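Microcin B17-processing protein McbD (Escherichia coli str. K-12 substr. MG1655, PDB 6GRH) is needed to process the inactive microcin B17 precursor McbA into the active peptide antibiotic, as a YcaO-family member of the McbB-McbC-McbD assembly. Local coordinates at residues Asp361-Met366 with Lys377-Gly382; Pro27-Ile32 with Pro40-Gly45; Gly155-Ala160 with Trp353-Val358; Leu76-Pro81 with Thr105-Thr110. The protein carries 1 engineered substitution. All coordinates share one frame; numbering follows the deposited sequence.

Contact 1 (Asp361-Met366 with Lys377-Gly382); sequences DFFLHM and KIYHTG
Ile378 pushes its two branches against a pair of phenylalanines, Phe362 and Phe363, that follow one another in sequence. CG2 meets the Phe362 ring at CE2 (3.9 Å), the side chains crossing at about a right angle. The other branch runs to Phe363, with Ile378 CD1 4.0 Å from Phe363 CE2. This split follows from chi1 of 64°, which sets CG1 between the backbone N and the carbonyl carbon and CG2 beside the N, one branch for each ring. Phe363 also reaches the next residue: its CZ lies 3.7 Å from Tyr379 CB, so the tyrosine is touched at its root while its ring leads away, to a hydroxyl hydrogen-bonded to Glu389. Helix 157-180 adds Gln172 to the surroundings of Phe362, and Leu175 and Leu179 to those of Phe363; Leu331 and Ile334 of helix 327-334 also pack on Phe362. Both segments belong to the C-terminal part of the YcaO fold, where the chain, having left strand 350-358, loops out and returns without regular secondary structure, so side chains and one backbone bond join the passes. That bond runs from Lys377 N to Asp361 O, 2.8 Å long and somewhat bent, at 153° about the hydrogen. Beyond it the Asp361 and Lys377 side chains lie alongside each other, Asp361 CB 3.7 Å from Lys377 CG. Bends at chi2 and chi4 turn the lysine back over the carboxylate, yet Lys377 NZ stays 3.7 Å from Asp361 OD1, a long salt bridge; Asp361 OD2 is hydrogen-bonded to Ser335 and Asn337.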
loop_
_atom_site.group_PDB
_atom_site.type_symbol
_atom_site.label_atom_id
_atom_site.label_comp_id
_atom_site.label_asym_id
_atom_site.label_seq_id
_atom_site.Cartn_x
_atom_site.Cartn_y
_atom_site.Cartn_z
ATOM N N ASP E 361 54.784 6.675 27.226
ATOM C CA ASP E 361 55.658 7.784 26.834
ATOM C C ASP E 361 54.943 9.023 26.280
ATOM O O ASP E 361 55.589 10.039 25.977
ATOM C CB ASP E 361 56.697 7.270 25.837
ATOM C CG ASP E 361 57.755 6.404 26.509
ATOM O OD1 ASP E 361 58.103 6.684 27.680
ATOM O OD2 ASP E 361 58.236 5.438 25.872
ATOM N N PHE E 362 53.622 8.942 26.168
ATOM C CA PHE E 362 52.779 10.063 25.813
ATOM C C PHE E 362 51.773 10.208 26.960
ATOM O O PHE E 362 51.808 9.425 27.934
ATOM C CB PHE E 362 52.041 9.758 24.500
ATOM C CG PHE E 362 52.917 9.762 23.260
ATOM C CD1 PHE E 362 53.736 8.682 22.961
ATOM C CD2 PHE E 362 52.874 10.819 22.369
ATOM C CE1 PHE E 362 54.522 8.671 21.822
ATOM C CE2 PHE E 362 53.670 10.817 21.221
ATOM C CZ PHE E 362 54.483 9.735 20.944
ATOM N N PHE E 363 50.875 11.182 26.864
ATOM C CA PHE E 363 49.789 11.275 27.855
ATOM C C PHE E 363 48.891 10.030 27.836
ATOM O O PHE E 363 48.431 9.609 26.785
ATOM C CB PHE E 363 48.978 12.543 27.659
ATOM C CG PHE E 363 49.766 13.781 27.932
ATOM C CD1 PHE E 363 49.985 14.193 29.245
ATOM C CD2 PHE E 363 50.315 14.513 26.896
ATOM C CE1 PHE E 363 50.714 15.323 29.511
ATOM C CE2 PHE E 363 51.038 15.651 27.150
ATOM C CZ PHE E 363 51.259 16.061 28.456
ATOM N N LEU E 364 48.688 9.420 29.003
ATOM C CA LEU E 364 47.832 8.218 29.097
ATOM C C LEU E 364 46.343 8.546 29.018
ATOM O O LEU E 364 45.543 7.692 28.656
ATOM C CB LEU E 364 48.148 7.408 30.371
ATOM C CG LEU E 364 49.387 6.514 30.250
ATOM C CD1 LEU E 364 49.777 5.932 31.593
ATOM C CD2 LEU E 364 49.199 5.387 29.250
ATOM N N HIS E 365 45.973 9.763 29.369
ATOM C CA HIS E 365 44.602 10.216 29.229
ATOM C C HIS E 365 44.606 11.742 29.141
ATOM O O HIS E 365 45.667 12.341 29.223
ATOM C CB HIS E 365 43.766 9.703 30.411
ATOM C CG HIS E 365 44.240 10.186 31.741
ATOM N ND1 HIS E 365 44.016 11.468 32.187
ATOM C CD2 HIS E 365 44.875 9.541 32.746
ATOM C CE1 HIS E 365 44.522 11.603 33.399
ATOM N NE2 HIS E 365 45.037 10.443 33.768
ATOM N N MET E 366 43.446 12.372 29.000
ATOM C CA MET E 366 43.402 13.806 28.684
ATOM C C MET E 366 42.974 14.742 29.811
ATOM O O MET E 366 42.763 15.940 29.571
ATOM C CB MET E 366 42.539 14.042 27.431
ATOM C CG MET E 366 41.038 14.004 27.624
ATOM S SD MET E 366 40.190 14.457 26.093
ATOM C CE MET E 366 40.455 16.220 26.009
ATOM N N LYS E 377 57.505 11.782 26.938
ATOM C CA LYS E 377 58.395 12.131 25.819
ATOM C C LYS E 377 58.002 13.371 25.016
ATOM O O LYS E 377 58.798 13.827 24.197
ATOM C CB LYS E 377 58.603 10.944 24.881
ATOM C CG LYS E 377 59.334 9.777 25.519
ATOM C CD LYS E 377 60.797 10.103 25.793
ATOM C CE LYS E 377 61.529 8.988 26.526
ATOM N NZ LYS E 377 61.260 7.637 25.954
ATOM N N ILE E 378 56.821 13.945 25.246
ATOM C CA ILE E 378 56.443 15.205 24.560
ATOM C C ILE E 378 56.185 16.399 25.481
ATOM O O ILE E 378 55.909 17.503 25.001
ATOM C CB ILE E 378 55.234 15.001 23.629
ATOM C CG1 ILE E 378 53.983 14.603 24.427
ATOM C CG2 ILE E 378 55.557 13.938 22.584
ATOM C CD1 ILE E 378 52.705 14.741 23.648
ATOM N N TYR E 379 56.257 16.193 26.794
ATOM C CA TYR E 379 56.081 17.289 27.732
ATOM C C TYR E 379 56.788 16.983 29.051
ATOM O O TYR E 379 56.921 15.824 29.432
ATOM C CB TYR E 379 54.591 17.548 27.954
ATOM C CG TYR E 379 54.299 18.819 28.709
ATOM C CD1 TYR E 379 54.282 20.043 28.058
ATOM C CD2 TYR E 379 54.037 18.798 30.082
ATOM C CE1 TYR E 379 54.010 21.214 28.737
ATOM C CE2 TYR E 379 53.763 19.964 30.776
ATOM C CZ TYR E 379 53.748 21.177 30.097
ATOM O OH TYR E 379 53.497 22.358 30.772
ATOM N N HIS E 380 57.275 18.031 29.708
ATOM C CA HIS E 380 57.797 17.942 31.077
ATOM C C HIS E 380 57.253 19.139 31.847
ATOM O O HIS E 380 57.124 20.226 31.277
ATOM C CB HIS E 380 59.339 17.934 31.093
ATOM C CG HIS E 380 59.930 17.384 32.361
ATOM N ND1 HIS E 380 60.272 18.181 33.438
ATOM C CD2 HIS E 380 60.235 16.115 32.726
ATOM C CE1 HIS E 380 60.770 17.426 34.404
ATOM N NE2 HIS E 380 60.748 16.168 34.000
ATOM N N THR E 381 56.922 18.937 33.127
ATOM C CA THR E 381 56.465 20.023 34.008
ATOM C C THR E 381 57.328 21.274 33.846
ATOM O O THR E 381 58.560 21.186 33.818
ATOM C CB THR E 381 56.484 19.609 35.494
ATOM O OG1 THR E 381 55.549 18.554 35.703
ATOM C CG2 THR E 381 56.103 20.786 36.409
ATOM N N GLY E 382 56.673 22.424 33.701
ATOM C CA GLY E 382 57.375 23.701 33.545
ATOM C C GLY E 382 57.633 24.151 32.120
ATOM O O GLY E 382 58.023 25.300 31.912
#

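Contact 2 (Pro27-Ile32 with Pro40-Gly45)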
loop_
_atom_site.group_PDB
_atom_site.type_symbol
_atom_site.label_atom_id
_atom_site.label_comp_id
_atom_site.label_asym_id
_atom_site.label_seq_id
_atom_site.Cartn_x
_atom_site.Cartn_y
_atom_site.Cartn_z
ATOM N N PRO E 27 24.132 18.631 8.099
ATOM C CA PRO E 27 24.527 17.229 8.283
ATOM C C PRO E 27 23.405 16.426 8.930
ATOM O O PRO E 27 22.562 16.977 9.597
ATOM C CB PRO E 27 25.755 17.291 9.193
ATOM C CG PRO E 27 25.904 18.689 9.641
ATOM C CD PRO E 27 24.982 19.570 8.852
ATOM N N THR E 28 23.399 15.135 8.659
ATOM C CA THR E 28 22.504 14.210 9.292
ATOM C C THR E 28 23.107 13.869 10.642
ATOM O O THR E 28 24.322 13.707 10.750
ATOM C CB THR E 28 22.371 12.938 8.434
ATOM O OG1 THR E 28 21.700 13.266 7.217
ATOM C CG2 THR E 28 21.581 11.823 9.141
ATOM N N PHE E 29 22.233 13.703 11.638
ATOM C CA PHE E 29 22.593 13.351 12.984
ATOM C C PHE E 29 21.887 12.049 13.318
ATOM O O PHE E 29 20.664 11.940 13.126
ATOM C CB PHE E 29 22.114 14.452 13.913
ATOM C CG PHE E 29 22.389 14.189 15.371
ATOM C CD1 PHE E 29 23.644 14.477 15.937
ATOM C CD2 PHE E 29 21.391 13.666 16.199
ATOM C CE1 PHE E 29 23.886 14.233 17.289
ATOM C CE2 PHE E 29 21.624 13.444 17.553
ATOM C CZ PHE E 29 22.869 13.730 18.099
ATOM N N SER E 30 22.643 11.069 13.796
ATOM C CA SER E 30 22.091 9.764 14.190
ATOM C C SER E 30 22.529 9.468 15.604
ATOM O O SER E 30 23.646 9.781 15.978
ATOM C CB SER E 30 22.563 8.641 13.261
ATOM O OG SER E 30 22.085 8.830 11.935
ATOM N N GLN E 31 21.647 8.836 16.377
ATOM C CA GLN E 31 21.909 8.646 17.784
ATOM C C GLN E 31 21.377 7.291 18.259
ATOM O O GLN E 31 20.329 6.840 17.802
ATOM C CB GLN E 31 21.265 9.789 18.563
ATOM C CG GLN E 31 21.528 9.760 20.052
ATOM C CD GLN E 31 21.097 11.036 20.762
ATOM O OE1 GLN E 31 21.928 11.825 21.168
ATOM N NE2 GLN E 31 19.808 11.232 20.907
ATOM N N ILE E 32 22.141 6.645 19.136
ATOM C CA ILE E 32 21.719 5.456 19.835
ATOM C C ILE E 32 21.598 5.765 21.326
ATOM O O ILE E 32 22.519 6.301 21.915
ATOM C CB ILE E 32 22.680 4.290 19.572
ATOM C CG1 ILE E 32 22.522 3.866 18.108
ATOM C CG2 ILE E 32 22.411 3.120 20.519
ATOM C CD1 ILE E 32 23.539 2.895 17.598
ATOM N N PRO E 40 24.462 8.376 25.577
ATOM C CA PRO E 40 24.018 8.168 24.185
ATOM C C PRO E 40 25.153 8.328 23.153
ATOM O O PRO E 40 26.002 9.193 23.296
ATOM C CB PRO E 40 22.967 9.258 23.982
ATOM C CG PRO E 40 22.507 9.616 25.334
ATOM C CD PRO E 40 23.609 9.334 26.299
ATOM N N ALA E 41 25.186 7.473 22.156
ATOM C CA ALA E 41 26.233 7.495 21.151
ATOM C C ALA E 41 25.708 8.157 19.892
ATOM O O ALA E 41 24.611 7.817 19.420
ATOM C CB ALA E 41 26.655 6.069 20.853
ATOM N N SER E 42 26.474 9.077 19.309
ATOM C CA SER E 42 26.004 9.744 18.106
ATOM C C SER E 42 27.116 10.070 17.115
ATOM O O SER E 42 28.284 10.013 17.450
ATOM C CB SER E 42 25.295 11.025 18.503
ATOM O OG SER E 42 26.216 11.905 19.100
ATOM N N ALA E 43 26.703 10.410 15.907
ATOM C CA ALA E 43 27.594 10.830 14.845
ATOM C C ALA E 43 26.820 11.724 13.920
ATOM O O ALA E 43 25.593 11.605 13.776
ATOM C CB ALA E 43 28.133 9.646 14.078
ATOM N N ALA E 44 27.555 12.576 13.231
ATOM C CA ALA E 44 26.965 13.463 12.276
ATOM C C ALA E 44 27.822 13.519 11.033
ATOM O O ALA E 44 29.046 13.365 11.103
ATOM C CB ALA E 44 26.790 14.843 12.888
ATOM N N GLY E 45 27.163 13.755 9.910
ATOM C CA GLY E 45 27.823 13.963 8.631
ATOM C C GLY E 45 26.908 13.606 7.491
ATOM O O GLY E 45 25.685 13.758 7.593
#
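Thr28-Ile32 and Ala41-Gly45 form the two arms of an antiparallel beta hairpin at the edge of a four-stranded sheet, tied by six backbone hydrogen bonds. Thr28 with Gly45, Ser30 with Ala43 and Ile32 with Ala41 are the hydrogen-bonded pairs; the shortest bond, Ile32 N to Ala41 O, measures 2.7 Å. Phe29 with Ala44 and Gln31 with Ser42 are the non-hydrogen-bonded pairs, and their side chains share one face. Phe29, its CG anti to the backbone N (chi1 178°), swings its ring across to the partner strand. There the ring takes Ala44 CB at its edge, with Phe29 CD1 4.4 Å away, and extends to Ser42, whose CB is 3.7 Å from Phe29 CZ. Helix 251-275 lies against this same face: Cys268 packs on Phe29, Val260 and Trp263 on Ala44, and Gln264 OE1 bonds to Ser42 OG. The side chains of Thr28, Ser30 and Ile32 point to the reverse face, where helix 47-66 supplies Ser50 as partner of Ser30 OG and Tyr58 as neighbour of Ile32. McbB and McbC also reach the hairpin: Trp215 of the McbB chain packs on Ile32, and Val9 of the McbC chain on Gln31. An anti chi1 (-177°) and an extended chain carry the Gln31 amide alongside the Pro40 ring, the two side chains pointing the same way, and Gln31 OE1 comes to 3.9 Å from Pro40 CB.

Contact 3 (Gly155-Ala160 with Trp353-Val358); sequences GSLNDA and WYTKIV. With EDO (1,2-ethanediol), chain Q.
Trp353 lays its indole under the first turn of helix 157-180, and Leu157 lies over one face of it. Leu157 CB stands 3.9 Å from the centroid of the six-membered ring, only 13° off the ring normal, a CH-pi contact, while Leu157 CD1 touches Trp353 CE3 at 3.8 Å. Leu157 N lies over the same face nearer the pyrrole, 3.5 Å from Trp353 CD1, and donates to Glu19 of the McbB chain. At the indole edge Trp353 NE1 gives a hydrogen bond of 2.8 Å to O2 of an ethanediol molecule, probably from the crystallisation liquor, whose O1 lies 2.9 Å from Gly155 O. Nearer the backbone, Trp353 CB meets Ala160 CB. The setting is a helix lying against a beta sheet: strand 350-358 is paired with strands 151-154 and 339-347, and strand 151-154 leads straight into the helix. Ser156 is its N-cap, OG accepting from Asp159 N. Two residues on, Thr355 points the same way as Trp353. Its CG2, placed beside the backbone N by chi1 of 48°, reaches Leu157 CD1 and Ala160 CB, the latter at 3.9 Å. Thr355 OG1 lies 3.2 Å from Ala160 O, a weak bond that is not settled, because the same hydroxyl also bonds with Ser164 OG and its one proton may go there. Farther along, Ile357 turns to later residues of the helix, packing on Ser164, Leu165 and Phe168.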
loop_
_atom_site.group_PDB
_atom_site.type_symbol
_atom_site.label_atom_id
_atom_site.label_comp_id
_atom_site.label_asym_id
_atom_site.label_seq_id
_atom_site.Cartn_x
_atom_site.Cartn_y
_atom_site.Cartn_z
ATOM N N GLY E 155 35.070 -2.436 11.127
ATOM C CA GLY E 155 34.979 -3.745 10.481
ATOM C C GLY E 155 36.266 -4.385 9.994
ATOM O O GLY E 155 36.266 -5.555 9.609
ATOM N N SER E 156 37.374 -3.645 10.012
ATOM C CA SER E 156 38.695 -4.220 9.698
ATOM C C SER E 156 39.704 -3.739 10.721
ATOM O O SER E 156 39.593 -2.620 11.243
ATOM C CB SER E 156 39.134 -3.903 8.257
ATOM O OG SER E 156 39.700 -2.611 8.089
ATOM N N LEU E 157 40.653 -4.616 11.044
ATOM C CA LEU E 157 41.705 -4.287 11.992
ATOM C C LEU E 157 42.509 -3.050 11.552
ATOM O O LEU E 157 42.762 -2.165 12.372
ATOM C CB LEU E 157 42.616 -5.493 12.210
ATOM C CG LEU E 157 43.833 -5.322 13.097
ATOM C CD1 LEU E 157 43.497 -4.719 14.450
ATOM C CD2 LEU E 157 44.493 -6.681 13.256
ATOM N N ASN E 158 42.879 -2.976 10.266
ATOM C CA ASN E 158 43.631 -1.810 9.756
ATOM C C ASN E 158 42.838 -0.513 9.899
ATOM O O ASN E 158 43.396 0.493 10.309
ATOM C CB ASN E 158 44.024 -1.976 8.283
ATOM C CG ASN E 158 45.249 -2.837 8.091
ATOM O OD1 ASN E 158 45.338 -3.559 7.095
ATOM N ND2 ASN E 158 46.222 -2.751 9.013
ATOM N N ASP E 159 41.545 -0.538 9.572
ATOM C CA ASP E 159 40.696 0.633 9.772
ATOM C C ASP E 159 40.517 0.993 11.264
ATOM O O ASP E 159 40.483 2.169 11.608
ATOM C CB ASP E 159 39.339 0.472 9.084
ATOM C CG ASP E 159 39.443 0.479 7.563
ATOM O OD1 ASP E 159 40.437 0.963 6.990
ATOM O OD2 ASP E 159 38.521 -0.027 6.919
ATOM N N ALA E 160 40.435 0.000 12.144
ATOM C CA ALA E 160 40.321 0.292 13.586
ATOM C C ALA E 160 41.626 0.937 14.074
ATOM O O ALA E 160 41.586 1.968 14.757
ATOM C CB ALA E 160 39.961 -0.962 14.402
ATOM N N TRP E 353 36.150 -5.134 15.152
ATOM C CA TRP E 353 37.410 -4.887 15.855
ATOM C C TRP E 353 37.266 -3.716 16.802
ATOM O O TRP E 353 36.686 -2.675 16.434
ATOM C CB TRP E 353 38.499 -4.582 14.848
ATOM C CG TRP E 353 38.778 -5.787 14.032
ATOM C CD1 TRP E 353 38.145 -6.167 12.888
ATOM C CD2 TRP E 353 39.697 -6.820 14.349
ATOM N NE1 TRP E 353 38.631 -7.371 12.466
ATOM C CE2 TRP E 353 39.579 -7.801 13.353
ATOM C CE3 TRP E 353 40.618 -7.017 15.395
ATOM C CZ2 TRP E 353 40.364 -8.949 13.341
ATOM C CZ3 TRP E 353 41.399 -8.173 15.386
ATOM C CH2 TRP E 353 41.276 -9.109 14.358
ATOM N N TYR E 354 37.778 -3.893 18.010
ATOM C CA TYR E 354 37.896 -2.821 18.990
ATOM C C TYR E 354 39.383 -2.650 19.225
ATOM O O TYR E 354 40.104 -3.661 19.394
ATOM C CB TYR E 354 37.219 -3.196 20.305
ATOM C CG TYR E 354 35.843 -3.775 20.158
ATOM C CD1 TYR E 354 35.660 -5.128 19.912
ATOM C CD2 TYR E 354 34.712 -2.973 20.289
ATOM C CE1 TYR E 354 34.370 -5.675 19.787
ATOM C CE2 TYR E 354 33.431 -3.493 20.160
ATOM C CZ TYR E 354 33.260 -4.842 19.928
ATOM O OH TYR E 354 31.986 -5.360 19.818
ATOM N N THR E 355 39.856 -1.410 19.204
ATOM C CA THR E 355 41.273 -1.149 19.436
ATOM C C THR E 355 41.438 0.071 20.320
ATOM O O THR E 355 40.600 0.974 20.296
ATOM C CB THR E 355 42.055 -0.870 18.132
ATOM O OG1 THR E 355 41.343 0.092 17.357
ATOM C CG2 THR E 355 42.252 -2.135 17.320
ATOM N N LYS E 356 42.551 0.109 21.053
ATOM C CA LYS E 356 42.994 1.327 21.736
ATOM C C LYS E 356 44.509 1.411 21.656
ATOM O O LYS E 356 45.219 0.454 22.000
ATOM C CB LYS E 356 42.545 1.360 23.199
ATOM C CG LYS E 356 42.876 2.663 23.959
ATOM C CD LYS E 356 42.581 2.480 25.436
ATOM C CE LYS E 356 42.968 3.650 26.340
ATOM N NZ LYS E 356 42.003 4.771 26.218
ATOM N N ILE E 357 44.984 2.549 21.166
ATOM C CA ILE E 357 46.389 2.834 21.121
ATOM C C ILE E 357 46.771 3.561 22.393
ATOM O O ILE E 357 46.177 4.592 22.716
ATOM C CB ILE E 357 46.785 3.598 19.839
ATOM C CG1 ILE E 357 46.612 2.636 18.664
ATOM C CG2 ILE E 357 48.230 4.076 19.953
ATOM C CD1 ILE E 357 47.012 3.149 17.319
ATOM N N VAL E 358 47.771 2.996 23.074
ATOM C CA VAL E 358 48.231 3.384 24.399
ATOM C C VAL E 358 49.750 3.510 24.393
ATOM O O VAL E 358 50.435 2.610 23.909
ATOM C CB VAL E 358 47.920 2.294 25.458
ATOM C CG1 VAL E 358 48.459 2.685 26.830
ATOM C CG2 VAL E 358 46.430 2.038 25.543
HETATM C C1 EDO Q . 36.580 -9.154 8.247
HETATM O O1 EDO Q . 35.706 -8.365 9.062
HETATM C C2 EDO Q . 37.857 -9.460 9.026
HETATM O O2 EDO Q . 38.225 -8.372 9.883
#

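Contact 4 (Leu76-Pro81 with Thr105-Thr110)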
loop_
_atom_site.group_PDB
_atom_site.type_symbol
_atom_site.label_atom_id
_atom_site.label_comp_id
_atom_site.label_asym_id
_atom_site.label_seq_id
_atom_site.Cartn_x
_atom_site.Cartn_y
_atom_site.Cartn_z
ATOM N N LEU E 76 54.215 -6.063 35.850
ATOM C CA LEU E 76 54.594 -5.385 34.626
ATOM C C LEU E 76 55.705 -6.149 33.884
ATOM O O LEU E 76 55.592 -6.372 32.676
ATOM C CB LEU E 76 54.994 -3.934 34.906
ATOM C CG LEU E 76 53.905 -2.976 35.397
ATOM C CD1 LEU E 76 54.481 -1.591 35.658
ATOM C CD2 LEU E 76 52.731 -2.865 34.419
ATOM N N TYR E 77 56.733 -6.600 34.609
ATOM C CA TYR E 77 57.877 -7.300 33.988
ATOM C C TYR E 77 57.609 -8.750 33.579
ATOM O O TYR E 77 58.392 -9.316 32.827
ATOM C CB TYR E 77 59.131 -7.227 34.886
ATOM C CG TYR E 77 59.825 -5.882 34.861
ATOM C CD1 TYR E 77 59.350 -4.820 35.629
ATOM C CD2 TYR E 77 60.969 -5.674 34.072
ATOM C CE1 TYR E 77 59.971 -3.586 35.608
ATOM C CE2 TYR E 77 61.601 -4.439 34.044
ATOM C CZ TYR E 77 61.099 -3.399 34.822
ATOM O OH TYR E 77 61.712 -2.167 34.819
ATOM N N GLU E 78 56.540 -9.358 34.081
ATOM C CA GLU E 78 56.057 -10.662 33.560
ATOM C C GLU E 78 55.250 -10.492 32.262
ATOM O O GLU E 78 55.219 -11.380 31.402
ATOM C CB GLU E 78 55.193 -11.372 34.605
ATOM C CG GLU E 78 56.009 -11.953 35.759
ATOM C CD GLU E 78 55.256 -12.001 37.072
ATOM O OE1 GLU E 78 54.001 -11.922 37.086
ATOM O OE2 GLU E 78 55.943 -12.106 38.113
ATOM N N MET E 79 54.648 -9.318 32.128
ATOM C CA MET E 79 53.575 -9.033 31.181
ATOM C C MET E 79 54.078 -8.568 29.811
ATOM O O MET E 79 53.370 -8.713 28.815
ATOM C CB MET E 79 52.716 -7.946 31.847
ATOM C CG MET E 79 51.436 -7.523 31.227
ATOM S SD MET E 79 50.839 -5.979 31.950
ATOM C CE MET E 79 50.613 -6.462 33.654
ATOM N N MET E 80 55.269 -7.984 29.776
ATOM C CA MET E 80 55.808 -7.351 28.582
ATOM C C MET E 80 57.326 -7.345 28.642
ATOM O O MET E 80 57.889 -7.701 29.680
ATOM C CB MET E 80 55.272 -5.913 28.471
ATOM C CG MET E 80 55.706 -4.952 29.575
ATOM S SD MET E 80 54.791 -3.386 29.556
ATOM C CE MET E 80 53.245 -3.847 30.349
ATOM N N PRO E 81 58.002 -6.952 27.539
ATOM C CA PRO E 81 59.457 -6.750 27.585
ATOM C C PRO E 81 59.922 -5.684 28.589
ATOM O O PRO E 81 59.155 -4.792 28.946
ATOM C CB PRO E 81 59.798 -6.323 26.149
ATOM C CG PRO E 81 58.765 -6.993 25.318
ATOM C CD PRO E 81 57.508 -6.942 26.146
ATOM N N THR E 105 55.936 -4.798 41.967
ATOM C CA THR E 105 55.521 -6.078 42.561
ATOM C C THR E 105 54.016 -6.321 42.485
ATOM O O THR E 105 53.569 -7.438 42.733
ATOM C CB THR E 105 55.984 -6.244 44.024
ATOM O OG1 THR E 105 55.366 -5.253 44.850
ATOM C CG2 THR E 105 57.506 -6.123 44.139
ATOM N N HIS E 106 53.233 -5.299 42.151
ATOM C CA HIS E 106 51.788 -5.464 42.077
ATOM C C HIS E 106 51.405 -6.326 40.854
ATOM O O HIS E 106 51.957 -6.159 39.759
ATOM C CB HIS E 106 51.085 -4.105 42.014
ATOM C CG HIS E 106 49.591 -4.204 42.043
ATOM N ND1 HIS E 106 48.896 -4.572 43.176
ATOM C CD2 HIS E 106 48.664 -4.009 41.076
ATOM C CE1 HIS E 106 47.601 -4.587 42.905
ATOM N NE2 HIS E 106 47.434 -4.248 41.638
ATOM N N LYS E 107 50.466 -7.243 41.068
ATOM C CA LYS E 107 49.941 -8.089 40.011
ATOM C C LYS E 107 48.739 -7.389 39.357
ATOM O O LYS E 107 47.637 -7.411 39.899
ATOM C CB LYS E 107 49.554 -9.469 40.558
ATOM C CG LYS E 107 50.735 -10.311 41.017
ATOM C CD LYS E 107 50.369 -11.787 41.208
ATOM C CE LYS E 107 51.595 -12.706 41.168
ATOM N NZ LYS E 107 52.324 -12.667 39.855
ATOM N N PHE E 108 48.977 -6.753 38.205
ATOM C CA PHE E 108 47.918 -6.069 37.441
ATOM C C PHE E 108 47.067 -7.032 36.625
ATOM O O PHE E 108 47.566 -7.991 36.037
ATOM C CB PHE E 108 48.516 -5.053 36.468
ATOM C CG PHE E 108 49.097 -3.850 37.130
ATOM C CD1 PHE E 108 50.434 -3.821 37.508
ATOM C CD2 PHE E 108 48.302 -2.744 37.389
ATOM C CE1 PHE E 108 50.969 -2.699 38.114
ATOM C CE2 PHE E 108 48.832 -1.617 38.005
ATOM C CZ PHE E 108 50.169 -1.595 38.369
ATOM N N LYS E 109 45.774 -6.743 36.558
ATOM C CA LYS E 109 44.901 -7.419 35.606
ATOM C C LYS E 109 45.424 -7.066 34.199
ATOM O O LYS E 109 45.885 -5.955 33.972
ATOM C CB LYS E 109 43.457 -6.979 35.784
ATOM C CG LYS E 109 42.834 -7.270 37.154
ATOM C CD LYS E 109 42.676 -8.761 37.383
ATOM C CE LYS E 109 41.895 -9.070 38.648
ATOM N NZ LYS E 109 40.422 -9.017 38.429
ATOM N N THR E 110 45.410 -8.038 33.300
ATOM C CA THR E 110 46.005 -7.915 31.978
ATOM C C THR E 110 44.967 -7.918 30.857
ATOM O O THR E 110 43.877 -8.482 30.981
ATOM C CB THR E 110 46.946 -9.095 31.705
ATOM O OG1 THR E 110 46.233 -10.319 31.904
ATOM C CG2 THR E 110 48.146 -9.059 32.624
HETATM O O HOH W 1 54.022 -4.950 38.340
#
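Met79 and Phe108 meet through the methionine methyl, Met79 CE resting 3.8 Å from Phe108 CB with the side chains at about a right angle. The same methyl is 3.7 Å from Thr110 CG2, and along that pair the side chains slide past each other in opposite directions. The reach comes from a chain extended as far as SD (chi1 -173°) and bent only at chi3, -62°, which brings CE toward the strand. Leu76 supplies the other apolar touch: its CG and CD2 approach the CD1-CE1 bond of Phe108 obliquely, Leu76 CD2 being 4.0 Å from Phe108 CD1. On the outer side Glu78 OE1 and Lys107 NZ form a salt bridge of 3.3 Å; the same carboxylate oxygen accepts from Thr75 N, which helps to fix its place. The contact seats the short helix 76-79 on the start of strand 108-115, in the antiparallel sheet of the YcaO fold that also holds strands 73-74 and 121-125. A water bridges the two backbones, accepting from Leu76 N at 2.7 Å and lying 2.8 Å from His106 O, to which it probably donates. It lies in the plane of the Phe108 ring, at its edge. His106 CD2 stands 3.7 Å above the centre of one face of that ring; the imidazole is held in turn by Asp139, bonded to His106 NE2. Phe142 meets Phe108 edge-to-face, and Phe92 of helix 82-95 meets the same ring with its plane nearly parallel.

Overall arrangement
Contacts 1 and 3 touch: Leu364 CD2 lies 3.7 Å from Val358 CG1, where strand 350-358 runs out into the C-terminal loops, although their centres are 23 Å apart. Helix 157-180 serves both, its beginning in contact 3 and later residues against the phenylalanines of contact 1. Contacts 3 and 4 reach the same antiparallel sheet, nearest atoms about 9 Å apart. Contact 2 belongs to a separate sheet and lies across the chain's centre from contact 4, 39 Å between centres, and from contact 1, 32 Å. Contacts 2 and 3 both meet McbB, whereas no other chain touches contacts 1 and 4.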